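Local coordinates for PT26-6P (Thermococcus sp., PDB 2WB7), which is of unknown function but is a three-domain protein encoded by a mobile extrachromosomal element of a hyperthermophilic euryarchaeon, at residues A[63-67]-A[127-133]; A[256-262]-A[374-380]; A[262-266]-A[291-295]; A[266-272]-A[284-290]; A[306-310]-A[338-342]. All coordinates share one frame; numbering follows the deposited sequence.

Contact 1 of 5, residues A[63-67]-A[127-133]; sequences GFSAF and VMKAPDP
F67 and M128 form an antiparallel hydrogen-bonded pair: F67 N donates to M128 O (2.8 Å), and M128 N bonds in return to F67 O at 2.8 Å with a nearly straight angle of 169°. V127 CA adds a CA-H...O contact to the same F67 oxygen. Beyond A66 and K129 the chains separate, and two waters link them. Water 1 donates to both F64 O and D132 OD2, while water 2 donates to S65 O and accepts from A130 N.

The charged interaction lies within residues 127-133. K129, extended with CG opposite its own backbone N (chi1 -175°), runs along residues 63-67 and passes F64 O with CE at 3.5 Å. Its NZ then meets D132 OD2 at 2.6 Å, on the anti lone pair, in a salt bridge; P372 O also accepts from NZ, and W374 NE1 donates to D132 OD1.

Aromatic and apolar contacts flank these bonds. The D132 carboxylate lies nearly parallel to the F64 ring, 10° between planes, with OD1 over one face; P131 O is at the ring edge and P133 CD packs 3.8 Å from F64 CE1. M128 O stands over one face of the F67 ring, displaced toward the rim, and M128 CB touches F67 CE1 at 3.9 Å. A66 CB meets V127 CG1.

Both segments belong to the first immunoglobulin-like domain, and F64 also bonds through its backbone to G261. The chemistry thus implies a short sheet pairing prolonged by water, with an ion pair at the domain junction, probably steadied by P372 O and W374 NE1 of the second immunoglobulin-like domain.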
# COMPACT_ATOMS: atom_id res chain seq x y z
N GLY A 63 5.00 -7.78 0.57
CA GLY A 63 5.96 -7.35 -0.45
C GLY A 63 7.43 -7.47 -0.07
O GLY A 63 7.89 -8.53 0.34
N PHE A 64 8.18 -6.38 -0.21
CA PHE A 64 9.61 -6.44 -0.01
C PHE A 64 10.03 -5.88 1.33
O PHE A 64 11.01 -5.14 1.41
CB PHE A 64 10.33 -5.68 -1.12
CG PHE A 64 10.11 -6.24 -2.50
CD1 PHE A 64 10.85 -7.31 -2.94
CD2 PHE A 64 9.15 -5.70 -3.35
CE1 PHE A 64 10.65 -7.83 -4.20
CE2 PHE A 64 8.95 -6.22 -4.60
CZ PHE A 64 9.70 -7.29 -5.03
N SER A 65 9.30 -6.22 2.40
CA SER A 65 9.65 -5.70 3.72
C SER A 65 10.73 -6.51 4.43
O SER A 65 10.99 -7.67 4.12
CB SER A 65 8.42 -5.63 4.62
OG SER A 65 7.27 -5.36 3.87
N ALA A 66 11.37 -5.86 5.38
CA ALA A 66 12.30 -6.52 6.27
C ALA A 66 11.45 -7.05 7.41
O ALA A 66 10.37 -6.54 7.67
CB ALA A 66 13.32 -5.52 6.76
N PHE A 67 11.90 -8.09 8.10
CA PHE A 67 11.05 -8.71 9.10
C PHE A 67 11.86 -9.31 10.22
O PHE A 67 12.99 -9.73 10.00
CB PHE A 67 10.17 -9.78 8.46
CG PHE A 67 10.93 -10.76 7.64
CD1 PHE A 67 11.48 -11.89 8.22
CD2 PHE A 67 11.12 -10.55 6.29
CE1 PHE A 67 12.19 -12.80 7.45
CE2 PHE A 67 11.83 -11.45 5.52
CZ PHE A 67 12.37 -12.58 6.10
N VAL A 127 16.84 -9.26 12.24
CA VAL A 127 15.98 -8.72 11.20
C VAL A 127 16.49 -9.22 9.88
O VAL A 127 17.69 -9.23 9.65
CB VAL A 127 16.04 -7.20 11.18
CG1 VAL A 127 15.01 -6.64 10.21
CG2 VAL A 127 15.84 -6.63 12.58
N MSE A 128 15.59 -9.65 9.01
CA MSE A 128 16.00 -10.16 7.70
C MSE A 128 15.22 -9.53 6.53
O MSE A 128 14.30 -8.73 6.72
CB MSE A 128 15.91 -11.69 7.65
CG MSE A 128 16.87 -12.41 8.62
SE MSE A 128 18.76 -12.54 8.03
CE MSE A 128 19.59 -12.04 9.71
N LYS A 129 15.58 -9.92 5.31
CA LYS A 129 14.92 -9.41 4.13
C LYS A 129 15.26 -10.24 2.89
O LYS A 129 16.43 -10.58 2.65
CB LYS A 129 15.31 -7.95 3.92
CG LYS A 129 14.57 -7.27 2.78
CD LYS A 129 15.20 -5.92 2.43
CE LYS A 129 14.50 -5.33 1.21
NZ LYS A 129 15.29 -4.25 0.59
N ALA A 130 14.24 -10.56 2.10
CA ALA A 130 14.43 -11.29 0.85
C ALA A 130 15.19 -10.47 -0.21
O ALA A 130 15.48 -9.29 0.00
CB ALA A 130 13.08 -11.72 0.30
N PRO A 131 15.52 -11.10 -1.35
CA PRO A 131 16.12 -10.36 -2.47
C PRO A 131 15.20 -9.22 -2.96
O PRO A 131 13.97 -9.39 -3.02
CB PRO A 131 16.28 -11.44 -3.56
CG PRO A 131 16.36 -12.71 -2.82
CD PRO A 131 15.43 -12.54 -1.65
N ASP A 132 15.80 -8.09 -3.31
CA ASP A 132 15.05 -6.89 -3.65
C ASP A 132 15.63 -6.20 -4.89
O ASP A 132 16.54 -5.38 -4.78
CB ASP A 132 15.09 -5.93 -2.47
CG ASP A 132 14.07 -4.81 -2.57
OD1 ASP A 132 13.53 -4.57 -3.67
OD2 ASP A 132 13.80 -4.18 -1.54
N PRO A 133 15.08 -6.51 -6.07
CA PRO A 133 15.53 -6.01 -7.36
C PRO A 133 15.33 -4.50 -7.56
O PRO A 133 16.19 -3.86 -8.18
CB PRO A 133 14.66 -6.78 -8.36
CG PRO A 133 13.93 -7.81 -7.58
CD PRO A 133 13.86 -7.33 -6.18
O HOH W 1 12.32 -2.86 0.54
O HOH W 2 11.19 -9.70 1.79

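Contact 2 of 5, residues A[256-262]-A[374-380]; sequences QNKYAGA and WLAAEPM
Q256 O accepts M380 N at 2.9 Å, the first of the backbone bonds that tie the two antiparallel strands. N257 follows in a non-hydrogen-bonded pair with P379; its ND2 lies against the proline ring, 3.5 Å from CD, and donates to T270 OG1 on the next strand. K258 exchanges two backbone bonds with E378, and their side chains run side by side the same way. K258 NZ makes a salt bridge to E378 OE1, its hydrogen bond weak (3.3 Å); Y152 OH bonds OE1 too, while E378 OE2 reaches H354. On the other face Y259 lays CD2 against A377 CB (3.7 Å) and bonds I268 O through its hydroxyl. A260 trades backbone bonds with A376, and its CB touches W374 CH2. G261 CA sits over the six-membered ring of W374, 3.7 Å from the centroid and 9° off the ring normal, a CH-pi contact; a side chain at this glycine would run into W374 O. The indole comes beneath because CG stands between N and carbonyl carbon (chi1 65°). A262 N closes the ladder on W374 O at 2.8 Å. This is a regular antiparallel ladder between the two central strands of the second immunoglobulin-like domain's eight-stranded sheet.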
# COMPACT_ATOMS: atom_id res chain seq x y z
N GLN A 256 -7.73 5.85 -1.40
CA GLN A 256 -7.11 4.54 -1.43
C GLN A 256 -5.73 4.76 -2.09
O GLN A 256 -5.59 5.63 -2.97
CB GLN A 256 -7.94 3.54 -2.24
CG GLN A 256 -9.35 3.26 -1.71
CD GLN A 256 -9.35 2.61 -0.35
OE1 GLN A 256 -8.42 1.89 0.03
NE2 GLN A 256 -10.41 2.85 0.41
N ASN A 257 -4.73 4.00 -1.66
CA ASN A 257 -3.42 4.02 -2.30
C ASN A 257 -3.11 2.64 -2.84
O ASN A 257 -3.49 1.64 -2.25
CB ASN A 257 -2.32 4.38 -1.30
CG ASN A 257 -2.23 5.86 -1.02
OD1 ASN A 257 -2.75 6.34 -0.02
ND2 ASN A 257 -1.56 6.59 -1.88
N LYS A 258 -2.38 2.58 -3.95
CA LYS A 258 -1.80 1.34 -4.41
C LYS A 258 -0.37 1.28 -3.86
O LYS A 258 0.38 2.25 -3.98
CB LYS A 258 -1.77 1.35 -5.93
CG LYS A 258 -1.82 -0.02 -6.59
CD LYS A 258 -1.19 0.01 -7.98
CE LYS A 258 -1.30 1.39 -8.65
NZ LYS A 258 -0.56 1.45 -9.98
N TYR A 259 0.01 0.18 -3.23
CA TYR A 259 1.31 0.09 -2.56
C TYR A 259 2.23 -0.93 -3.19
O TYR A 259 1.76 -1.95 -3.68
CB TYR A 259 1.14 -0.33 -1.10
CG TYR A 259 0.39 0.64 -0.22
CD1 TYR A 259 -0.95 0.42 0.09
CD2 TYR A 259 1.02 1.75 0.32
CE1 TYR A 259 -1.65 1.31 0.90
CE2 TYR A 259 0.35 2.64 1.12
CZ TYR A 259 -0.99 2.41 1.42
OH TYR A 259 -1.68 3.28 2.22
N ALA A 260 3.54 -0.66 -3.16
CA ALA A 260 4.56 -1.66 -3.46
C ALA A 260 5.74 -1.43 -2.53
O ALA A 260 6.01 -0.30 -2.14
CB ALA A 260 5.00 -1.57 -4.91
N GLY A 261 6.46 -2.50 -2.16
CA GLY A 261 7.61 -2.33 -1.29
C GLY A 261 7.44 -2.84 0.14
O GLY A 261 6.81 -3.86 0.37
N ALA A 262 8.02 -2.11 1.10
CA ALA A 262 8.09 -2.57 2.48
C ALA A 262 6.87 -2.15 3.30
O ALA A 262 7.00 -1.50 4.33
CB ALA A 262 9.37 -2.07 3.11
N TRP A 374 12.25 0.35 0.88
CA TRP A 374 11.57 1.36 0.11
C TRP A 374 10.08 1.11 0.10
O TRP A 374 9.62 -0.02 0.27
CB TRP A 374 12.10 1.38 -1.33
CG TRP A 374 11.82 0.14 -2.11
CD1 TRP A 374 12.57 -0.99 -2.15
CD2 TRP A 374 10.68 -0.11 -2.94
NE1 TRP A 374 11.99 -1.92 -2.97
CE2 TRP A 374 10.82 -1.41 -3.47
CE3 TRP A 374 9.54 0.64 -3.28
CZ2 TRP A 374 9.89 -1.97 -4.32
CZ3 TRP A 374 8.61 0.07 -4.14
CH2 TRP A 374 8.79 -1.22 -4.65
N LEU A 375 9.32 2.19 -0.09
CA LEU A 375 7.88 2.10 -0.28
C LEU A 375 7.43 3.00 -1.43
O LEU A 375 7.97 4.11 -1.63
CB LEU A 375 7.12 2.48 0.99
CG LEU A 375 5.61 2.25 0.94
CD1 LEU A 375 5.29 0.79 1.03
CD2 LEU A 375 4.93 2.97 2.09
N ALA A 376 6.48 2.50 -2.20
CA ALA A 376 5.85 3.30 -3.24
C ALA A 376 4.36 3.25 -2.96
O ALA A 376 3.82 2.19 -2.66
CB ALA A 376 6.16 2.74 -4.63
N ALA A 377 3.71 4.40 -3.04
CA ALA A 377 2.29 4.46 -2.78
C ALA A 377 1.70 5.45 -3.74
O ALA A 377 2.15 6.60 -3.81
CB ALA A 377 2.01 4.89 -1.34
N GLU A 378 0.73 5.00 -4.52
CA GLU A 378 0.11 5.85 -5.51
C GLU A 378 -1.37 6.10 -5.16
O GLU A 378 -2.17 5.17 -5.17
CB GLU A 378 0.27 5.27 -6.91
CG GLU A 378 -0.61 5.93 -7.94
CD GLU A 378 -0.39 5.42 -9.36
OE1 GLU A 378 0.48 4.55 -9.56
OE2 GLU A 378 -1.09 5.90 -10.27
N PRO A 379 -1.71 7.35 -4.84
CA PRO A 379 -3.08 7.72 -4.54
C PRO A 379 -3.93 7.44 -5.75
O PRO A 379 -3.57 7.84 -6.86
CB PRO A 379 -3.00 9.23 -4.32
CG PRO A 379 -1.59 9.49 -3.93
CD PRO A 379 -0.78 8.49 -4.70
N MSE A 380 -5.04 6.72 -5.56
CA MSE A 380 -5.84 6.28 -6.69
C MSE A 380 -6.71 7.42 -7.20
O MSE A 380 -7.94 7.36 -7.16
CB MSE A 380 -6.68 5.08 -6.25
CG MSE A 380 -5.83 3.87 -5.91
SE MSE A 380 -5.00 3.18 -7.50
CE MSE A 380 -6.56 2.17 -7.99

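Contact 3 of 5, residues A[262-266]-A[291-295]; sequences ALSDF and NPGYF
S264 and Y294 make the tight part of the contact. S264 CB lies over the tyrosine ring, 3.9 Å from its centroid and 25° off the normal, a CH-pi contact, while S264 O stands above the same ring near its rim, 3.5 Å from Y294 CG. The ring reaches this place because CG is opposite the backbone N (chi1 171°). N291 is held by its backbone: N donates to D265 O at 2.8 Å. Its side chain points at the S264 carbonyl, with CB 3.3 Å from S264 O. D265 turns OD1 toward F295 CZ (3.4 Å), their planes 39° apart, and OD2 accepts from A66 N. Replacing Y294 by an alanine would probably leave S264 CB and S264 O without the ring they pack on, and L60 O without its weak hydrogen bond.

The loose side is the type II turn from N291 to Y294, closed by a weak bond from Y294 N to N291 O, where P292 and G293 face solvent and touch nothing of residues 262-266.

The two loops lie at one end of the second domain's sheet, one joining strands 253-261 and 266-272, the other leading from 281-290 to 301-314. Y294 packs on P58 and I61 of strand 52-62 and on F67 of strand 66-75.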
# COMPACT_ATOMS: atom_id res chain seq x y z
N ALA A 262 8.02 -2.11 1.10
CA ALA A 262 8.09 -2.57 2.48
C ALA A 262 6.87 -2.15 3.30
O ALA A 262 7.00 -1.50 4.33
CB ALA A 262 9.37 -2.07 3.11
N LEU A 263 5.69 -2.54 2.85
CA LEU A 263 4.47 -2.06 3.48
C LEU A 263 4.32 -2.52 4.93
O LEU A 263 3.64 -1.86 5.72
CB LEU A 263 3.24 -2.44 2.67
CG LEU A 263 1.92 -1.81 3.12
CD1 LEU A 263 1.93 -0.28 3.00
CD2 LEU A 263 0.77 -2.40 2.30
N SER A 264 4.94 -3.65 5.27
CA SER A 264 4.89 -4.14 6.65
C SER A 264 5.72 -3.26 7.58
O SER A 264 5.47 -3.20 8.78
CB SER A 264 5.40 -5.57 6.71
OG SER A 264 4.56 -6.45 5.98
N ASP A 265 6.73 -2.59 7.04
CA ASP A 265 7.64 -1.80 7.87
C ASP A 265 7.11 -0.41 8.17
O ASP A 265 7.18 0.05 9.32
CB ASP A 265 9.01 -1.70 7.20
CG ASP A 265 9.63 -3.06 6.92
OD1 ASP A 265 9.16 -4.05 7.51
OD2 ASP A 265 10.58 -3.13 6.10
N PHE A 266 6.59 0.27 7.15
CA PHE A 266 5.96 1.58 7.32
C PHE A 266 4.92 1.84 6.25
O PHE A 266 4.85 1.12 5.25
CB PHE A 266 7.00 2.70 7.35
CG PHE A 266 7.78 2.87 6.07
CD1 PHE A 266 7.51 3.92 5.22
CD2 PHE A 266 8.79 1.99 5.72
CE1 PHE A 266 8.24 4.08 4.05
CE2 PHE A 266 9.51 2.15 4.56
CZ PHE A 266 9.24 3.18 3.72
N ASN A 291 5.45 1.37 11.10
CA ASN A 291 4.39 0.43 11.41
C ASN A 291 4.67 -0.26 12.76
O ASN A 291 5.57 -1.11 12.85
CB ASN A 291 4.21 -0.57 10.28
CG ASN A 291 3.33 -1.72 10.66
OD1 ASN A 291 3.03 -1.90 11.84
ND2 ASN A 291 2.90 -2.51 9.68
N PRO A 292 3.90 0.13 13.80
CA PRO A 292 4.27 0.03 15.22
C PRO A 292 4.67 -1.37 15.67
O PRO A 292 3.87 -2.31 15.58
CB PRO A 292 2.98 0.46 15.95
CG PRO A 292 2.16 1.20 14.92
CD PRO A 292 2.49 0.53 13.62
N GLY A 293 5.91 -1.52 16.16
CA GLY A 293 6.33 -2.79 16.76
C GLY A 293 6.08 -3.97 15.85
O GLY A 293 5.61 -5.02 16.29
N TYR A 294 6.39 -3.81 14.58
CA TYR A 294 6.28 -4.92 13.67
C TYR A 294 7.52 -5.77 13.82
O TYR A 294 7.51 -6.94 13.47
CB TYR A 294 6.16 -4.43 12.23
CG TYR A 294 6.25 -5.54 11.23
CD1 TYR A 294 5.22 -6.45 11.09
CD2 TYR A 294 7.38 -5.69 10.43
CE1 TYR A 294 5.30 -7.49 10.18
CE2 TYR A 294 7.47 -6.72 9.52
CZ TYR A 294 6.42 -7.61 9.40
OH TYR A 294 6.48 -8.63 8.49
N PHE A 295 8.57 -5.17 14.35
CA PHE A 295 9.85 -5.86 14.54
C PHE A 295 10.01 -6.43 15.94
O PHE A 295 11.00 -7.08 16.23
CB PHE A 295 11.01 -4.91 14.25
CG PHE A 295 11.08 -4.46 12.82
CD1 PHE A 295 10.56 -3.23 12.43
CD2 PHE A 295 11.69 -5.25 11.86
CE1 PHE A 295 10.63 -2.81 11.10
CE2 PHE A 295 11.77 -4.83 10.54
CZ PHE A 295 11.24 -3.61 10.16

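Contact 4 of 5, residues A[266-272]-A[284-290]; sequences FIIITAA and YKFLITP
I267 to A271 and K285 to T289 form the core of a beta hairpin of strands 266-272 and 281-290, within the second immunoglobulin-like domain. Three hydrogen-bonded pairs, I267 with T289, I269 with L287 and A271 with K285, each exchange two backbone bonds.

The side chains sort onto two faces. On one, F266, I268, T270 and A272 stand with I288, F286 and Y284. F266 and I288 lie side by side and point the same way, with F266 CD1 4.1 Å from I288 CG2. I268 slants across F286, bringing CG2 to 3.9 Å from F286 CD2. T270 runs alongside the same ring, its OG1, the partner of N257, 3.3 Å from F286 CE2. F286 reaches both neighbours because its CG is opposite the carbonyl carbon (chi1 -58°); F308 stacks on its ring. With an alanine here, I268 CG2 and T270 would probably lose their packing surface and F308 its stacking partner, opening a gap within the domain. L375 and V359 pack on I268 on this face.

On the other face, I267 and T289 lie side by side, with I267 CG1 4.1 Å from T289 OG1, and I269 CB meets L287 CB at 3.9 Å. K285 turns its end away from the hairpin, to a cation-pi contact with F337.

At the far end Y284, whose hydroxyl bonds Y344 OH, receives A272 CB over one ring face, 4.1 Å from the centroid, while T270 CG2 lies at the ring edge.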
# COMPACT_ATOMS: atom_id res chain seq x y z
N PHE A 266 6.59 0.27 7.15
CA PHE A 266 5.96 1.58 7.32
C PHE A 266 4.92 1.84 6.25
O PHE A 266 4.85 1.12 5.25
CB PHE A 266 7.00 2.70 7.35
CG PHE A 266 7.78 2.87 6.07
CD1 PHE A 266 7.51 3.92 5.22
CD2 PHE A 266 8.79 1.99 5.72
CE1 PHE A 266 8.24 4.08 4.05
CE2 PHE A 266 9.51 2.15 4.56
CZ PHE A 266 9.24 3.18 3.72
N ILE A 267 4.08 2.84 6.46
CA ILE A 267 2.98 3.09 5.55
C ILE A 267 2.86 4.56 5.18
O ILE A 267 3.41 5.43 5.84
CB ILE A 267 1.63 2.62 6.13
CG1 ILE A 267 1.08 3.67 7.10
CG2 ILE A 267 1.80 1.31 6.86
CD1 ILE A 267 -0.14 3.19 7.88
N ILE A 268 2.16 4.81 4.08
CA ILE A 268 1.86 6.16 3.68
C ILE A 268 0.35 6.30 3.57
O ILE A 268 -0.31 5.51 2.88
CB ILE A 268 2.50 6.49 2.34
CG1 ILE A 268 4.03 6.47 2.46
CG2 ILE A 268 2.02 7.85 1.84
CD1 ILE A 268 4.74 6.88 1.17
N ILE A 269 -0.20 7.28 4.27
CA ILE A 269 -1.62 7.60 4.10
C ILE A 269 -1.72 8.85 3.24
O ILE A 269 -0.92 9.79 3.41
CB ILE A 269 -2.33 7.82 5.44
CG1 ILE A 269 -2.42 6.52 6.22
CG2 ILE A 269 -3.72 8.36 5.20
CD1 ILE A 269 -2.90 5.35 5.38
N THR A 270 -2.66 8.86 2.30
CA THR A 270 -2.84 10.03 1.44
C THR A 270 -4.17 10.70 1.71
O THR A 270 -5.22 10.06 1.65
CB THR A 270 -2.83 9.68 -0.07
OG1 THR A 270 -1.55 9.14 -0.46
CG2 THR A 270 -3.07 10.92 -0.88
N ALA A 271 -4.13 11.99 2.00
CA ALA A 271 -5.34 12.78 1.97
C ALA A 271 -5.13 13.83 0.89
O ALA A 271 -4.04 14.39 0.76
CB ALA A 271 -5.59 13.43 3.29
N ALA A 272 -6.17 14.09 0.09
CA ALA A 272 -6.06 15.10 -0.95
C ALA A 272 -7.39 15.83 -1.15
O ALA A 272 -8.37 15.51 -0.46
CB ALA A 272 -5.60 14.46 -2.23
N TYR A 284 -2.33 17.84 -1.83
CA TYR A 284 -2.07 16.52 -1.27
C TYR A 284 -1.41 16.68 0.07
O TYR A 284 -0.72 17.65 0.31
CB TYR A 284 -1.14 15.69 -2.16
CG TYR A 284 -1.75 15.28 -3.49
CD1 TYR A 284 -2.18 13.97 -3.70
CD2 TYR A 284 -1.89 16.20 -4.54
CE1 TYR A 284 -2.74 13.60 -4.90
CE2 TYR A 284 -2.45 15.83 -5.75
CZ TYR A 284 -2.88 14.55 -5.92
OH TYR A 284 -3.43 14.18 -7.13
N LYS A 285 -1.61 15.70 0.94
CA LYS A 285 -1.00 15.68 2.25
C LYS A 285 -0.69 14.20 2.54
O LYS A 285 -1.60 13.35 2.54
CB LYS A 285 -2.00 16.23 3.27
CG LYS A 285 -1.42 17.14 4.35
CD LYS A 285 -2.54 17.61 5.31
CE LYS A 285 -2.12 18.83 6.14
NZ LYS A 285 -1.31 18.48 7.37
N PHE A 286 0.58 13.88 2.74
CA PHE A 286 0.95 12.49 2.97
C PHE A 286 1.42 12.25 4.40
O PHE A 286 2.22 13.01 4.94
CB PHE A 286 2.05 12.07 2.02
CG PHE A 286 1.70 12.21 0.57
CD1 PHE A 286 1.97 13.39 -0.12
CD2 PHE A 286 1.13 11.15 -0.12
CE1 PHE A 286 1.66 13.52 -1.47
CE2 PHE A 286 0.82 11.26 -1.48
CZ PHE A 286 1.09 12.45 -2.16
N LEU A 287 0.93 11.18 5.01
CA LEU A 287 1.39 10.77 6.32
C LEU A 287 2.36 9.61 6.15
O LEU A 287 2.05 8.63 5.46
CB LEU A 287 0.19 10.30 7.12
CG LEU A 287 0.44 10.01 8.58
CD1 LEU A 287 1.28 11.12 9.17
CD2 LEU A 287 -0.88 9.96 9.26
N ILE A 288 3.52 9.71 6.77
CA ILE A 288 4.46 8.59 6.79
C ILE A 288 4.58 8.07 8.22
O ILE A 288 4.96 8.81 9.10
CB ILE A 288 5.84 9.02 6.27
CG1 ILE A 288 5.74 9.56 4.85
CG2 ILE A 288 6.80 7.84 6.28
CD1 ILE A 288 7.09 9.95 4.27
N THR A 289 4.25 6.80 8.45
CA THR A 289 4.21 6.25 9.81
C THR A 289 5.00 4.97 9.89
O THR A 289 4.78 4.06 9.09
CB THR A 289 2.77 5.86 10.24
OG1 THR A 289 1.83 6.75 9.65
CG2 THR A 289 2.62 5.90 11.75
N PRO A 290 5.92 4.87 10.86
CA PRO A 290 6.51 3.56 11.04
C PRO A 290 5.37 2.64 11.46
O PRO A 290 4.41 3.11 12.08
CB PRO A 290 7.49 3.77 12.19
CG PRO A 290 6.95 4.97 12.93
CD PRO A 290 6.43 5.85 11.84

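Contact 5 of 5, residues A[306-310]-A[338-342]; sequences YRFVT and FGLTA
Y306-T310 and F338-A342 are strand segments that run nearly the same way, 22° between their N-to-C directions, with axes 7.9 Å apart at closest; no backbone bond joins them, and the contact is made by side chains, L340 also reaching backbone atoms of the other strand. F338 turns the CD2 side of its ring toward the face of Y306, an edge-to-face pair with planes 50° apart. The exact spacing of these two rings is doubtful in the model. F338 also presents its CB to F308 CE2, 3.7 Å away, while the F308 and F338 rings are 5.8 Å apart between centroids. With Y306, F308 and F338 an aromatic cluster forms, and I288 packs on F308 and F338.

Strand 336-343 is outermost at one end of the eight-stranded antiparallel sheet of the second immunoglobulin-like domain, strand 301-314 next to outermost at the other; that their sides face each other is consistent with the sheet folding over into two packed layers, as in a beta sandwich.

Farther along, L340 takes over from the rings. A chi1 of -180° carries its CG toward the other strand, where CD2 lies 3.7 Å from V309 C and also meets F308 O and F308 CB. T310 follows with its methyl, CG2, which lies opposite the carbonyl carbon and touches A342 CB at 3.6 Å. Next to A342, Y284 packs from strand 281-290.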
# COMPACT_ATOMS: atom_id res chain seq x y z
N TYR A 306 12.63 10.84 1.10
CA TYR A 306 11.35 10.75 0.37
C TYR A 306 11.28 11.66 -0.85
O TYR A 306 11.96 12.68 -0.94
CB TYR A 306 10.18 11.14 1.28
CG TYR A 306 10.21 12.59 1.70
CD1 TYR A 306 9.62 13.57 0.91
CD2 TYR A 306 10.85 13.00 2.89
CE1 TYR A 306 9.66 14.90 1.26
CE2 TYR A 306 10.90 14.34 3.27
CZ TYR A 306 10.30 15.29 2.43
OH TYR A 306 10.32 16.62 2.76
N ARG A 307 10.41 11.28 -1.79
CA ARG A 307 10.00 12.16 -2.88
C ARG A 307 8.52 11.96 -3.20
O ARG A 307 8.08 10.86 -3.50
CB ARG A 307 10.84 11.88 -4.12
CG ARG A 307 10.65 12.89 -5.21
CD ARG A 307 11.75 12.80 -6.25
NE ARG A 307 12.01 14.13 -6.77
CZ ARG A 307 13.15 14.80 -6.61
NH1 ARG A 307 14.18 14.24 -5.98
NH2 ARG A 307 13.27 16.02 -7.12
N PHE A 308 7.74 13.03 -3.14
CA PHE A 308 6.35 12.97 -3.58
C PHE A 308 6.26 13.76 -4.86
O PHE A 308 6.82 14.86 -4.93
CB PHE A 308 5.42 13.57 -2.51
CG PHE A 308 5.45 12.81 -1.21
CD1 PHE A 308 4.73 11.62 -1.07
CD2 PHE A 308 6.25 13.24 -0.17
CE1 PHE A 308 4.80 10.90 0.10
CE2 PHE A 308 6.31 12.51 1.01
CZ PHE A 308 5.58 11.33 1.14
N VAL A 309 5.60 13.20 -5.87
CA VAL A 309 5.53 13.84 -7.18
C VAL A 309 4.14 13.74 -7.80
O VAL A 309 3.30 12.98 -7.35
CB VAL A 309 6.54 13.21 -8.20
CG1 VAL A 309 7.96 13.18 -7.60
CG2 VAL A 309 6.09 11.83 -8.64
N THR A 310 3.91 14.54 -8.83
CA THR A 310 2.85 14.25 -9.79
C THR A 310 3.60 13.97 -11.06
O THR A 310 4.68 14.55 -11.29
CB THR A 310 1.87 15.42 -10.02
OG1 THR A 310 2.60 16.61 -10.39
CG2 THR A 310 1.07 15.69 -8.79
N PHE A 338 3.53 15.53 4.96
CA PHE A 338 4.24 16.20 3.89
C PHE A 338 3.19 16.66 2.91
O PHE A 338 2.26 15.92 2.61
CB PHE A 338 5.23 15.24 3.23
CG PHE A 338 6.26 14.69 4.18
CD1 PHE A 338 6.01 13.56 4.93
CD2 PHE A 338 7.48 15.33 4.34
CE1 PHE A 338 6.96 13.06 5.81
CE2 PHE A 338 8.43 14.84 5.23
CZ PHE A 338 8.17 13.70 5.95
N GLY A 339 3.33 17.88 2.42
CA GLY A 339 2.36 18.43 1.49
C GLY A 339 2.88 18.45 0.08
O GLY A 339 4.08 18.48 -0.15
N LEU A 340 1.97 18.41 -0.88
CA LEU A 340 2.31 18.59 -2.29
C LEU A 340 1.15 19.30 -2.91
O LEU A 340 0.02 18.91 -2.72
CB LEU A 340 2.51 17.26 -3.01
CG LEU A 340 2.88 17.41 -4.49
CD1 LEU A 340 4.03 18.37 -4.65
CD2 LEU A 340 3.22 16.08 -5.08
N THR A 341 1.44 20.34 -3.67
CA THR A 341 0.42 21.07 -4.40
C THR A 341 0.51 20.72 -5.87
O THR A 341 1.54 20.92 -6.51
CB THR A 341 0.63 22.58 -4.23
OG1 THR A 341 0.37 22.93 -2.86
CG2 THR A 341 -0.29 23.36 -5.15
N ALA A 342 -0.56 20.17 -6.43
CA ALA A 342 -0.54 19.83 -7.84
C ALA A 342 -1.26 20.86 -8.71
O ALA A 342 -2.44 21.15 -8.50
CB ALA A 342 -1.17 18.46 -8.05

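From the N terminus, contact 1 comes first, closing a loop of 59 residues within the first immunoglobulin-like domain before any other contact opens. Contact 2 then encloses the rest: it joins strand 253-261 to strand 370-379, and contacts 3, 4 and 5 all nest within its loop. Contact 4 nests again inside contact 3, with F266 common to both, whereas contact 5 opens after contact 3 has closed; none cross. Contact 1 touches contacts 2 and 3, tying the two immunoglobulin-like domains together. Contacts 2 and 4 meet through the neighbouring strands 253-261 and 266-272, and contact 4 borders contact 5 through strands 281-290 and 336-343.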